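Side-chain contacts in beta-lactamase Mb2281c (Mycobacterium bovis, PDB 3I7J), which probably hydrolyses beta-lactams or related substrates as a serine beta-lactamase-like enzyme: residues V46-Q51 against Q172-A177; V54-V59 against G120-E125; V134-D139 against V153-V158; P190-Q195 against G225-S230. One frame throughout, in Å; residues are numbered along the deposited sequence.

Contact 1: V46-Q51 against Q172-A177; sequences VARAAQ and QMHADA
R48 and Q51 meet M173, H174 and A177 in a buried helix-to-helix contact, where helix 42-56 faces helix 171-177 in the helical part of the beta-lactamase fold. The axes of the two short segments approach to 11.4 Å at 134°, so side chains rather than backbones bridge the gap. R48 reaches across with CG trans to its backbone N and further bends along the chain, bringing the guanidinium edge to the imidazole edge. R48 NH2 comes to 3.2 Å and R48 NH1 to 3.3 Å from H174 CD2, the two planes standing 80° apart. R48 is held from two helices: NH2 donates to Q51 OE1 of its own helix at 2.9 Å, in the carbonyl plane, and NE makes a salt bridge with D162 of helix 153-164. The Q51 amide is thus held at both ends, since NE2 also bonds the carbonyl O of L202, whose backbone in turn bonds A177. This fixes the amide beside the A177 methyl, with Q51 NE2 3.4 Å from A177 CB. M173, a selenomethionine, crosses the Q51 side chain obliquely: SE sits 3.9 Å from Q51 CG, and the terminal methyl CE lies 3.4 Å from Q51 O.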
loop_
_atom_site.group_PDB
_atom_site.type_symbol
_atom_site.label_atom_id
_atom_site.label_comp_id
_atom_site.label_asym_id
_atom_site.label_seq_id
_atom_site.Cartn_x
_atom_site.Cartn_y
_atom_site.Cartn_z
ATOM N N VAL A 46 -2.242 -5.585 4.296
ATOM C CA VAL A 46 -3.559 -5.982 4.770
ATOM C C VAL A 46 -4.497 -6.151 3.583
ATOM O O VAL A 46 -5.309 -7.080 3.551
ATOM C CB VAL A 46 -4.137 -4.930 5.754
ATOM C CG1 VAL A 46 -5.571 -5.281 6.129
ATOM C CG2 VAL A 46 -3.271 -4.868 7.006
ATOM N N ALA A 47 -4.385 -5.254 2.608
ATOM C CA ALA A 47 -5.226 -5.327 1.413
ATOM C C ALA A 47 -4.990 -6.641 0.667
ATOM O O ALA A 47 -5.937 -7.275 0.196
ATOM C CB ALA A 47 -4.931 -4.161 0.492
ATOM N N ARG A 48 -3.729 -7.050 0.558
ATOM C CA ARG A 48 -3.426 -8.286 -0.149
ATOM C C ARG A 48 -3.987 -9.473 0.623
ATOM O O ARG A 48 -4.422 -10.469 0.031
ATOM C CB ARG A 48 -1.922 -8.452 -0.339
ATOM C CG ARG A 48 -1.555 -9.538 -1.338
ATOM C CD ARG A 48 -2.127 -9.216 -2.701
ATOM N NE ARG A 48 -1.195 -9.525 -3.777
ATOM C CZ ARG A 48 -1.313 -9.045 -5.007
ATOM N NH1 ARG A 48 -0.430 -9.374 -5.936
ATOM N NH2 ARG A 48 -2.319 -8.225 -5.301
ATOM N N ALA A 49 -3.975 -9.365 1.948
ATOM C CA ALA A 49 -4.509 -10.421 2.799
ATOM C C ALA A 49 -6.025 -10.506 2.590
ATOM O O ALA A 49 -6.591 -11.603 2.528
ATOM C CB ALA A 49 -4.190 -10.126 4.260
ATOM N N ALA A 50 -6.678 -9.347 2.471
ATOM C CA ALA A 50 -8.128 -9.309 2.246
ATOM C C ALA A 50 -8.474 -9.850 0.851
ATOM O O ALA A 50 -9.547 -10.415 0.643
ATOM C CB ALA A 50 -8.656 -7.885 2.398
ATOM N N GLN A 51 -7.559 -9.654 -0.095
ATOM C CA GLN A 51 -7.743 -10.136 -1.452
ATOM C C GLN A 51 -7.649 -11.662 -1.458
ATOM O O GLN A 51 -8.420 -12.337 -2.138
ATOM C CB GLN A 51 -6.683 -9.543 -2.373
ATOM C CG GLN A 51 -6.936 -8.090 -2.755
ATOM C CD GLN A 51 -5.678 -7.406 -3.253
ATOM O OE1 GLN A 51 -4.830 -8.037 -3.877
ATOM N NE2 GLN A 51 -5.553 -6.110 -2.985
ATOM N N GLN A 172 -6.399 -12.163 -12.214
ATOM C CA GLN A 172 -7.652 -11.412 -12.310
ATOM C C GLN A 172 -7.919 -10.556 -11.074
ATOM O O GLN A 172 -8.364 -9.414 -11.184
ATOM C CB GLN A 172 -8.840 -12.355 -12.531
ATOM C CG GLN A 172 -10.163 -11.615 -12.723
ATOM C CD GLN A 172 -10.026 -10.446 -13.691
ATOM O OE1 GLN A 172 -9.536 -10.611 -14.813
ATOM N NE2 GLN A 172 -10.450 -9.258 -13.260
HETATM N N MSE A 173 -7.672 -11.116 -9.897
HETATM C CA MSE A 173 -7.873 -10.377 -8.664
HETATM C C MSE A 173 -6.890 -9.198 -8.646
HETATM O O MSE A 173 -7.267 -8.066 -8.337
HETATM C CB MSE A 173 -7.638 -11.292 -7.456
HETATM C CG MSE A 173 -7.517 -10.558 -6.118
HETATM SE SE MSE A 173 -9.065 -9.482 -5.685
HETATM C CE MSE A 173 -10.065 -10.785 -4.671
ATOM N N HIS A 174 -5.637 -9.459 -9.005
ATOM C CA HIS A 174 -4.627 -8.398 -9.004
ATOM C C HIS A 174 -4.965 -7.294 -9.995
ATOM O O HIS A 174 -4.733 -6.112 -9.722
ATOM C CB HIS A 174 -3.234 -8.955 -9.311
ATOM C CG HIS A 174 -2.155 -7.915 -9.291
ATOM N ND1 HIS A 174 -1.670 -7.318 -10.436
ATOM C CD2 HIS A 174 -1.484 -7.349 -8.260
ATOM C CE1 HIS A 174 -0.746 -6.432 -10.112
ATOM N NE2 HIS A 174 -0.614 -6.431 -8.796
ATOM N N ALA A 175 -5.501 -7.681 -11.145
ATOM C CA ALA A 175 -5.891 -6.706 -12.152
ATOM C C ALA A 175 -7.013 -5.853 -11.560
ATOM O O ALA A 175 -7.034 -4.632 -11.713
ATOM C CB ALA A 175 -6.381 -7.415 -13.412
ATOM N N ASP A 176 -7.940 -6.511 -10.873
ATOM C CA ASP A 176 -9.064 -5.830 -10.251
ATOM C C ASP A 176 -8.592 -4.918 -9.113
ATOM O O ASP A 176 -9.041 -3.783 -8.993
ATOM C CB ASP A 176 -10.068 -6.862 -9.725
ATOM C CG ASP A 176 -11.317 -6.222 -9.133
ATOM O OD1 ASP A 176 -12.370 -6.883 -9.088
ATOM O OD2 ASP A 176 -11.248 -5.060 -8.703
ATOM N N ALA A 177 -7.679 -5.423 -8.290
ATOM C CA ALA A 177 -7.150 -4.668 -7.169
ATOM C C ALA A 177 -6.362 -3.449 -7.634
ATOM O O ALA A 177 -6.238 -2.474 -6.899
ATOM C CB ALA A 177 -6.266 -5.562 -6.307
#

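Contact 2: V54-V59 against G120-E125; sequences VEEGVV and GRYLTE
The hydroxyl of Y122 donates to the E56 carboxylate, Y122 OH lying 2.5 Å from E56 OE1. This bond is very short, and its exact length deserves caution at this resolution. The two side chains approach from opposite directions. E56 stretches out beyond CG, while the ring of Y122 has its CG trans to the backbone N (chi1 -176°) and points its hydroxyl end across the gap. E56 OE1 lies near the ring plane, at the edge, 3.5 Å from Y122 CE1, although the carboxylate itself is turned almost perpendicular to the ring. The second oxygen stands farther off, E56 OE2 being 3.6 Å from Y122 OH.

The bond ties the C-terminal end of helix 42-56 to the first turns of helix 119-131. The former helix finishes in a Schellman motif, where G57, with positive phi, ends the helix and G57 N makes a weak bond back to V54 O. E56 therefore reaches out from the last helical position before the turn.

A salt bridge runs along the outer side of helix 119-131: R121 NE donates to E125 OE2 at 2.8 Å in a nearly straight hydrogen bond (169°) that is part of it. The carboxylate oxygen is met from above its plane, whereas E125 OE2 lies close to the guanidinium plane.

Side-chain packing accompanies the Y122 ring, which is buried against V52 and A53 of helix 42-56 and V111 of helix 101-115. V58, just past the turn, directs its CB toward helix 119-131 and packs on E114 and S115 of helix 101-115.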
loop_
_atom_site.group_PDB
_atom_site.type_symbol
_atom_site.label_atom_id
_atom_site.label_comp_id
_atom_site.label_asym_id
_atom_site.label_seq_id
_atom_site.Cartn_x
_atom_site.Cartn_y
_atom_site.Cartn_z
ATOM N N VAL A 54 -10.862 -13.147 -0.131
ATOM C CA VAL A 54 -11.943 -13.160 -1.095
ATOM C C VAL A 54 -11.789 -14.395 -1.973
ATOM O O VAL A 54 -12.761 -15.104 -2.243
ATOM C CB VAL A 54 -11.931 -11.891 -1.997
ATOM C CG1 VAL A 54 -12.948 -12.029 -3.126
ATOM C CG2 VAL A 54 -12.260 -10.656 -1.160
ATOM N N GLU A 55 -10.563 -14.669 -2.408
ATOM C CA GLU A 55 -10.326 -15.837 -3.257
ATOM C C GLU A 55 -10.534 -17.162 -2.526
ATOM O O GLU A 55 -10.876 -18.159 -3.160
ATOM C CB GLU A 55 -8.926 -15.769 -3.889
ATOM C CG GLU A 55 -8.763 -14.546 -4.792
ATOM C CD GLU A 55 -7.864 -14.788 -5.994
ATOM O OE1 GLU A 55 -6.654 -14.987 -5.821
ATOM O OE2 GLU A 55 -8.373 -14.771 -7.115
ATOM N N GLU A 56 -10.334 -17.177 -1.207
ATOM C CA GLU A 56 -10.546 -18.397 -0.426
ATOM C C GLU A 56 -12.057 -18.590 -0.254
ATOM O O GLU A 56 -12.530 -19.692 0.025
ATOM C CB GLU A 56 -9.891 -18.306 0.972
ATOM C CG GLU A 56 -8.349 -18.221 1.007
ATOM C CD GLU A 56 -7.765 -18.136 2.431
ATOM O OE1 GLU A 56 -8.455 -17.618 3.342
ATOM O OE2 GLU A 56 -6.603 -18.569 2.637
ATOM N N GLY A 57 -12.812 -17.512 -0.429
ATOM C CA GLY A 57 -14.251 -17.595 -0.263
ATOM C C GLY A 57 -14.677 -17.169 1.134
ATOM O O GLY A 57 -15.866 -17.162 1.444
ATOM N N VAL A 58 -13.709 -16.817 1.979
ATOM C CA VAL A 58 -13.993 -16.386 3.351
ATOM C C VAL A 58 -14.990 -15.232 3.324
ATOM O O VAL A 58 -15.916 -15.173 4.132
ATOM C CB VAL A 58 -12.701 -15.928 4.081
ATOM C CG1 VAL A 58 -13.037 -15.355 5.451
ATOM C CG2 VAL A 58 -11.743 -17.110 4.231
ATOM N N VAL A 59 -14.779 -14.307 2.397
ATOM C CA VAL A 59 -15.669 -13.173 2.223
ATOM C C VAL A 59 -15.708 -12.866 0.747
ATOM O O VAL A 59 -14.944 -13.433 -0.037
ATOM C CB VAL A 59 -15.175 -11.905 2.966
ATOM C CG1 VAL A 59 -15.323 -12.085 4.474
ATOM C CG2 VAL A 59 -13.723 -11.625 2.609
ATOM N N GLY A 120 -3.707 -10.900 12.607
ATOM C CA GLY A 120 -2.264 -10.851 12.479
ATOM C C GLY A 120 -1.747 -12.181 11.960
ATOM O O GLY A 120 -0.880 -12.233 11.090
ATOM N N ARG A 121 -2.292 -13.268 12.497
ATOM C CA ARG A 121 -1.890 -14.601 12.081
ATOM C C ARG A 121 -2.399 -14.896 10.681
ATOM O O ARG A 121 -1.745 -15.601 9.921
ATOM C CB ARG A 121 -2.424 -15.644 13.067
ATOM C CG ARG A 121 -2.199 -17.084 12.649
ATOM C CD ARG A 121 -2.857 -18.027 13.639
ATOM N NE ARG A 121 -2.736 -19.425 13.246
ATOM C CZ ARG A 121 -3.191 -20.444 13.969
ATOM N NH1 ARG A 121 -3.802 -20.215 15.125
ATOM N NH2 ARG A 121 -3.024 -21.693 13.547
ATOM N N TYR A 122 -3.564 -14.357 10.336
ATOM C CA TYR A 122 -4.114 -14.581 9.008
ATOM C C TYR A 122 -3.212 -13.925 7.965
ATOM O O TYR A 122 -2.957 -14.493 6.900
ATOM C CB TYR A 122 -5.525 -14.001 8.886
ATOM C CG TYR A 122 -6.155 -14.307 7.546
ATOM C CD1 TYR A 122 -6.840 -15.505 7.338
ATOM C CD2 TYR A 122 -5.981 -13.446 6.456
ATOM C CE1 TYR A 122 -7.327 -15.845 6.083
ATOM C CE2 TYR A 122 -6.466 -13.777 5.193
ATOM C CZ TYR A 122 -7.134 -14.980 5.017
ATOM O OH TYR A 122 -7.586 -15.337 3.774
ATOM N N LEU A 123 -2.740 -12.717 8.270
ATOM C CA LEU A 123 -1.852 -11.990 7.360
ATOM C C LEU A 123 -0.602 -12.813 7.064
ATOM O O LEU A 123 -0.188 -12.948 5.912
ATOM C CB LEU A 123 -1.439 -10.647 7.981
ATOM C CG LEU A 123 -0.265 -9.916 7.306
ATOM C CD1 LEU A 123 -0.578 -9.660 5.835
ATOM C CD2 LEU A 123 -0.007 -8.606 8.029
ATOM N N THR A 124 -0.011 -13.358 8.121
ATOM C CA THR A 124 1.197 -14.163 8.013
ATOM C C THR A 124 0.995 -15.389 7.127
ATOM O O THR A 124 1.754 -15.615 6.191
ATOM C CB THR A 124 1.666 -14.632 9.409
ATOM O OG1 THR A 124 1.904 -13.490 10.241
ATOM C CG2 THR A 124 2.941 -15.455 9.309
ATOM N N GLU A 125 -0.041 -16.169 7.417
ATOM C CA GLU A 125 -0.314 -17.384 6.665
ATOM C C GLU A 125 -0.809 -17.162 5.246
ATOM O O GLU A 125 -0.600 -18.003 4.373
ATOM C CB GLU A 125 -1.330 -18.252 7.415
ATOM C CG GLU A 125 -1.015 -18.448 8.893
ATOM C CD GLU A 125 -2.053 -19.301 9.614
ATOM O OE1 GLU A 125 -3.182 -19.441 9.099
ATOM O OE2 GLU A 125 -1.740 -19.820 10.704
#

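Contact 3: V134-D139 against V153-V158; sequences VTTRLD and VADLAV
A single oxygen of D155 takes two hydrogen bonds from the loop ahead of strand 137-138. D155 OD2 accepts the backbone T135 N at 2.9 Å through its syn lone pair, on the side of the other carboxylate oxygen. D155 OD2 also accepts T136 OG1, at 2.7 Å, on its anti lone pair. The hydroxyl reaches that oxygen because T136 OG1 is trans to its own carbonyl carbon (chi1 -64°), and it also bonds S151 OG. The other carboxylate oxygen is served by a water, which donates to D155 OD1 at 2.6 Å and lies 2.6 Å from T135 OG1. With both oxygens engaged, the buried carboxylate is fixed in rotation, and the bonds would be expected to favour its charged form.

D155 lies in the first turn of helix 153-164, where its own backbone N bonds T152 OG1. Its side chain thereby joins the start of this helix to the loop leading into strand 137-138, an outermost strand of the small antiparallel sheet, to which R137 belongs through backbone bonds with T150. R137 and D139 form a salt bridge whose hydrogen bonds are weak, R137 NE to D139 OD1 at 3.3 Å.

Packing surrounds the polar centre. T136 rests on C128 of helix 119-131, L138 packs on F119 and L123 of the same helix, and on the helix 153-164 side V153 and L156 contact V245 and L247 of the main sheet.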
loop_
_atom_site.group_PDB
_atom_site.type_symbol
_atom_site.label_atom_id
_atom_site.label_comp_id
_atom_site.label_asym_id
_atom_site.label_seq_id
_atom_site.Cartn_x
_atom_site.Cartn_y
_atom_site.Cartn_z
ATOM N N VAL A 134 9.738 -13.467 6.471
ATOM C CA VAL A 134 9.906 -13.851 7.868
ATOM C C VAL A 134 10.263 -12.747 8.868
ATOM O O VAL A 134 10.463 -13.013 10.054
ATOM C CB VAL A 134 10.929 -15.017 7.990
ATOM C CG1 VAL A 134 10.410 -16.225 7.222
ATOM C CG2 VAL A 134 12.293 -14.598 7.447
ATOM N N THR A 135 10.329 -11.506 8.408
ATOM C CA THR A 135 10.638 -10.414 9.320
ATOM C C THR A 135 9.576 -9.324 9.169
ATOM O O THR A 135 9.843 -8.129 9.339
ATOM C CB THR A 135 12.039 -9.851 9.045
ATOM O OG1 THR A 135 12.964 -10.939 8.952
ATOM C CG2 THR A 135 12.483 -8.936 10.171
ATOM N N THR A 136 8.366 -9.759 8.838
ATOM C CA THR A 136 7.231 -8.863 8.673
ATOM C C THR A 136 6.138 -9.286 9.641
ATOM O O THR A 136 5.785 -10.460 9.711
ATOM C CB THR A 136 6.648 -8.934 7.251
ATOM O OG1 THR A 136 7.623 -8.478 6.304
ATOM C CG2 THR A 136 5.410 -8.065 7.153
ATOM N N ARG A 137 5.600 -8.339 10.394
ATOM C CA ARG A 137 4.542 -8.689 11.321
ATOM C C ARG A 137 3.616 -7.532 11.645
ATOM O O ARG A 137 3.963 -6.361 11.485
ATOM C CB ARG A 137 5.143 -9.254 12.608
ATOM C CG ARG A 137 6.037 -8.289 13.361
ATOM C CD ARG A 137 6.731 -9.010 14.506
ATOM N NE ARG A 137 5.775 -9.762 15.314
ATOM C CZ ARG A 137 6.108 -10.581 16.306
ATOM N NH1 ARG A 137 7.386 -10.759 16.621
ATOM N NH2 ARG A 137 5.161 -11.228 16.978
ATOM N N LEU A 138 2.422 -7.888 12.093
ATOM C CA LEU A 138 1.410 -6.920 12.466
ATOM C C LEU A 138 0.881 -7.290 13.848
ATOM O O LEU A 138 0.120 -8.250 13.993
ATOM C CB LEU A 138 0.264 -6.939 11.453
ATOM C CG LEU A 138 -0.987 -6.144 11.832
ATOM C CD1 LEU A 138 -0.681 -4.660 11.800
ATOM C CD2 LEU A 138 -2.126 -6.472 10.871
ATOM N N ASP A 139 1.299 -6.542 14.860
ATOM C CA ASP A 139 0.848 -6.779 16.224
ATOM C C ASP A 139 -0.181 -5.708 16.560
ATOM O O ASP A 139 -0.130 -4.604 16.023
ATOM C CB ASP A 139 2.012 -6.661 17.210
ATOM C CG ASP A 139 3.168 -7.572 16.866
ATOM O OD1 ASP A 139 2.942 -8.788 16.692
ATOM O OD2 ASP A 139 4.310 -7.067 16.777
ATOM N N VAL A 153 13.266 -3.885 4.108
ATOM C CA VAL A 153 13.268 -3.641 2.669
ATOM C C VAL A 153 13.334 -4.970 1.907
ATOM O O VAL A 153 12.731 -5.110 0.843
ATOM C CB VAL A 153 14.444 -2.729 2.244
ATOM C CG1 VAL A 153 14.484 -2.590 0.721
ATOM C CG2 VAL A 153 14.269 -1.353 2.876
ATOM N N ALA A 154 14.054 -5.944 2.458
ATOM C CA ALA A 154 14.180 -7.259 1.829
ATOM C C ALA A 154 12.817 -7.939 1.703
ATOM O O ALA A 154 12.486 -8.506 0.659
ATOM C CB ALA A 154 15.125 -8.147 2.642
ATOM N N ASP A 155 12.040 -7.901 2.784
ATOM C CA ASP A 155 10.706 -8.497 2.790
ATOM C C ASP A 155 9.779 -7.724 1.850
ATOM O O ASP A 155 9.005 -8.322 1.101
ATOM C CB ASP A 155 10.109 -8.490 4.205
ATOM C CG ASP A 155 10.498 -9.709 5.012
ATOM O OD1 ASP A 155 11.442 -10.425 4.603
ATOM O OD2 ASP A 155 9.865 -9.944 6.069
ATOM N N LEU A 156 9.851 -6.397 1.891
ATOM C CA LEU A 156 8.997 -5.595 1.026
ATOM C C LEU A 156 9.384 -5.771 -0.430
ATOM O O LEU A 156 8.543 -5.644 -1.322
ATOM C CB LEU A 156 9.066 -4.120 1.407
ATOM C CG LEU A 156 8.362 -3.738 2.703
ATOM C CD1 LEU A 156 8.254 -2.220 2.742
ATOM C CD2 LEU A 156 6.960 -4.357 2.765
ATOM N N ALA A 157 10.661 -6.062 -0.666
ATOM C CA ALA A 157 11.171 -6.274 -2.018
ATOM C C ALA A 157 10.490 -7.508 -2.602
ATOM O O ALA A 157 10.099 -7.521 -3.769
ATOM C CB ALA A 157 12.681 -6.475 -1.979
ATOM N N VAL A 158 10.365 -8.544 -1.776
ATOM C CA VAL A 158 9.709 -9.784 -2.167
ATOM C C VAL A 158 8.233 -9.480 -2.431
ATOM O O VAL A 158 7.650 -9.968 -3.401
ATOM C CB VAL A 158 9.815 -10.847 -1.041
ATOM C CG1 VAL A 158 9.012 -12.085 -1.407
ATOM C CG2 VAL A 158 11.280 -11.217 -0.808
HETATM O O HOH W 1 13.072 -11.467 6.391
#

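Contact 4: P190-Q195 against G225-S230; sequences PGYGVQ and GHFGQS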
loop_
_atom_site.group_PDB
_atom_site.type_symbol
_atom_site.label_atom_id
_atom_site.label_comp_id
_atom_site.label_asym_id
_atom_site.label_seq_id
_atom_site.Cartn_x
_atom_site.Cartn_y
_atom_site.Cartn_z
ATOM N N PRO A 190 -3.909 12.499 2.227
ATOM C CA PRO A 190 -3.144 13.002 3.373
ATOM C C PRO A 190 -1.713 13.378 3.001
ATOM O O PRO A 190 -0.965 12.555 2.485
ATOM C CB PRO A 190 -3.209 11.840 4.352
ATOM C CG PRO A 190 -4.585 11.277 4.083
ATOM C CD PRO A 190 -4.663 11.281 2.584
ATOM N N GLY A 191 -1.344 14.628 3.260
ATOM C CA GLY A 191 -0.004 15.076 2.944
ATOM C C GLY A 191 0.102 15.739 1.586
ATOM O O GLY A 191 1.068 16.456 1.315
ATOM N N TYR A 192 -0.882 15.509 0.723
ATOM C CA TYR A 192 -0.858 16.106 -0.605
ATOM C C TYR A 192 -2.117 16.883 -0.972
ATOM O O TYR A 192 -2.308 17.270 -2.127
ATOM C CB TYR A 192 -0.571 15.035 -1.657
ATOM C CG TYR A 192 0.840 14.511 -1.565
ATOM C CD1 TYR A 192 1.158 13.447 -0.725
ATOM C CD2 TYR A 192 1.875 15.142 -2.249
ATOM C CE1 TYR A 192 2.476 13.028 -0.562
ATOM C CE2 TYR A 192 3.195 14.736 -2.095
ATOM C CZ TYR A 192 3.492 13.679 -1.248
ATOM O OH TYR A 192 4.802 13.291 -1.073
ATOM N N GLY A 193 -2.969 17.118 0.020
ATOM C CA GLY A 193 -4.191 17.875 -0.208
ATOM C C GLY A 193 -5.217 17.258 -1.139
ATOM O O GLY A 193 -5.094 16.099 -1.546
ATOM N N VAL A 194 -6.241 18.044 -1.461
ATOM C CA VAL A 194 -7.315 17.614 -2.346
ATOM C C VAL A 194 -6.782 17.132 -3.686
ATOM O O VAL A 194 -5.853 17.718 -4.248
ATOM C CB VAL A 194 -8.318 18.763 -2.637
ATOM C CG1 VAL A 194 -9.446 18.261 -3.536
ATOM C CG2 VAL A 194 -8.883 19.307 -1.338
ATOM N N GLN A 195 -7.375 16.054 -4.192
ATOM C CA GLN A 195 -6.994 15.491 -5.487
ATOM C C GLN A 195 -8.276 15.197 -6.258
ATOM O O GLN A 195 -9.231 14.648 -5.705
ATOM C CB GLN A 195 -6.172 14.208 -5.296
ATOM C CG GLN A 195 -4.829 14.435 -4.599
ATOM C CD GLN A 195 -3.831 15.206 -5.454
ATOM O OE1 GLN A 195 -2.967 15.918 -4.939
ATOM N NE2 GLN A 195 -3.938 15.056 -6.756
ATOM N N GLY A 225 0.402 1.725 -5.089
ATOM C CA GLY A 225 1.213 1.400 -3.931
ATOM C C GLY A 225 0.727 2.141 -2.699
ATOM O O GLY A 225 -0.477 2.204 -2.448
ATOM N N HIS A 226 1.644 2.722 -1.935
ATOM C CA HIS A 226 1.247 3.430 -0.727
ATOM C C HIS A 226 2.468 4.037 -0.050
ATOM O O HIS A 226 3.584 3.546 -0.219
ATOM C CB HIS A 226 0.592 2.431 0.241
ATOM C CG HIS A 226 -0.676 2.918 0.874
ATOM N ND1 HIS A 226 -0.702 3.936 1.800
ATOM C CD2 HIS A 226 -1.958 2.495 0.745
ATOM C CE1 HIS A 226 -1.943 4.119 2.219
ATOM N NE2 HIS A 226 -2.725 3.258 1.594
ATOM N N PHE A 227 2.270 5.122 0.694
ATOM C CA PHE A 227 3.377 5.696 1.455
ATOM C C PHE A 227 2.854 5.775 2.877
ATOM O O PHE A 227 1.662 5.567 3.110
ATOM C CB PHE A 227 3.823 7.074 0.920
ATOM C CG PHE A 227 2.970 8.231 1.358
ATOM C CD1 PHE A 227 1.769 8.510 0.715
ATOM C CD2 PHE A 227 3.388 9.065 2.394
ATOM C CE1 PHE A 227 0.992 9.606 1.093
ATOM C CE2 PHE A 227 2.624 10.164 2.782
ATOM C CZ PHE A 227 1.421 10.436 2.129
ATOM N N GLY A 228 3.743 6.018 3.830
ATOM C CA GLY A 228 3.326 6.094 5.220
ATOM C C GLY A 228 3.927 7.299 5.908
ATOM O O GLY A 228 4.943 7.829 5.455
ATOM N N GLN A 229 3.303 7.729 6.999
ATOM C CA GLN A 229 3.773 8.890 7.748
ATOM C C GLN A 229 5.084 8.618 8.474
ATOM O O GLN A 229 5.683 9.534 9.038
ATOM C CB GLN A 229 2.713 9.335 8.765
ATOM C CG GLN A 229 1.423 9.890 8.153
ATOM C CD GLN A 229 1.643 11.171 7.359
ATOM O OE1 GLN A 229 2.261 12.120 7.849
ATOM N NE2 GLN A 229 1.127 11.208 6.136
ATOM N N SER A 230 5.525 7.364 8.470
ATOM C CA SER A 230 6.785 7.004 9.118
ATOM C C SER A 230 7.948 7.256 8.168
ATOM O O SER A 230 9.093 6.938 8.482
ATOM C CB SER A 230 6.779 5.533 9.533
ATOM O OG SER A 230 5.977 5.341 10.684
#
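F227 takes the crowded first-torsion position, CG lying between its backbone N and carbonyl carbon (chi1 80°), which turns the phenyl ring toward the tip of the hairpin 187-195. Y192, with CG trans to the carbonyl carbon, brings its ring edge to meet it. The pair is an offset edge-to-face (T-shaped) stack, the edge of Y192 directed at the face of F227, with centroids 5.7 Å apart and planes at 85°. The nearest atoms are Y192 CE1 and F227 CZ, 3.9 Å apart.

The tyrosine belongs to a classic beta bulge within the hairpin, in which Y192 and G193 both face L189. The link from the hairpin to strand 224-228 of the main antiparallel sheet is made by the aromatic stack and by P190 O. Between P190 and Y192 comes G191, whose backbone angles call for glycine.

W214 and F252 also meet the F227 ring, completing an aromatic cluster. The strand sequence H226-F227-G228 is consistent with the place of the KTG box of penicillin-recognising enzymes: H226 touches S40 and K43 of the probable SxxK motif, while P190 touches Y99. The imidazole is held to its own strand, H226 ND1 donating to F227 O at 3.2 Å in a nearly straight bond (170°) that lies close to the ring plane.

The turn carbonyl adds a second approach to the phenyl group, from its edge: P190 O lies near the ring plane, 3.2 Å from F227 CZ.

How the contacts relate
After the first three strands, helix 42-56 serves two contacts: its middle meets helix 171-177 in contact 1, and its end meets helix 119-131 in contact 2. Contact 1 closes the long loop, and both contact 2 and contact 3 fall within it, in series. Contact 1 and contact 2 touch directly, M173 CE lying 3.4 Å from V54 CB. Contact 3 joins the loop leading into the small sheet to helix 153-164 and adjoins contact 2 where L123 packs on L138. Contact 4 opens only after contact 1 has closed, tying a hairpin to the main sheet on the opposite side of the chain's centre from contacts 1 and 2, its centre about 20 Å from that of contact 1.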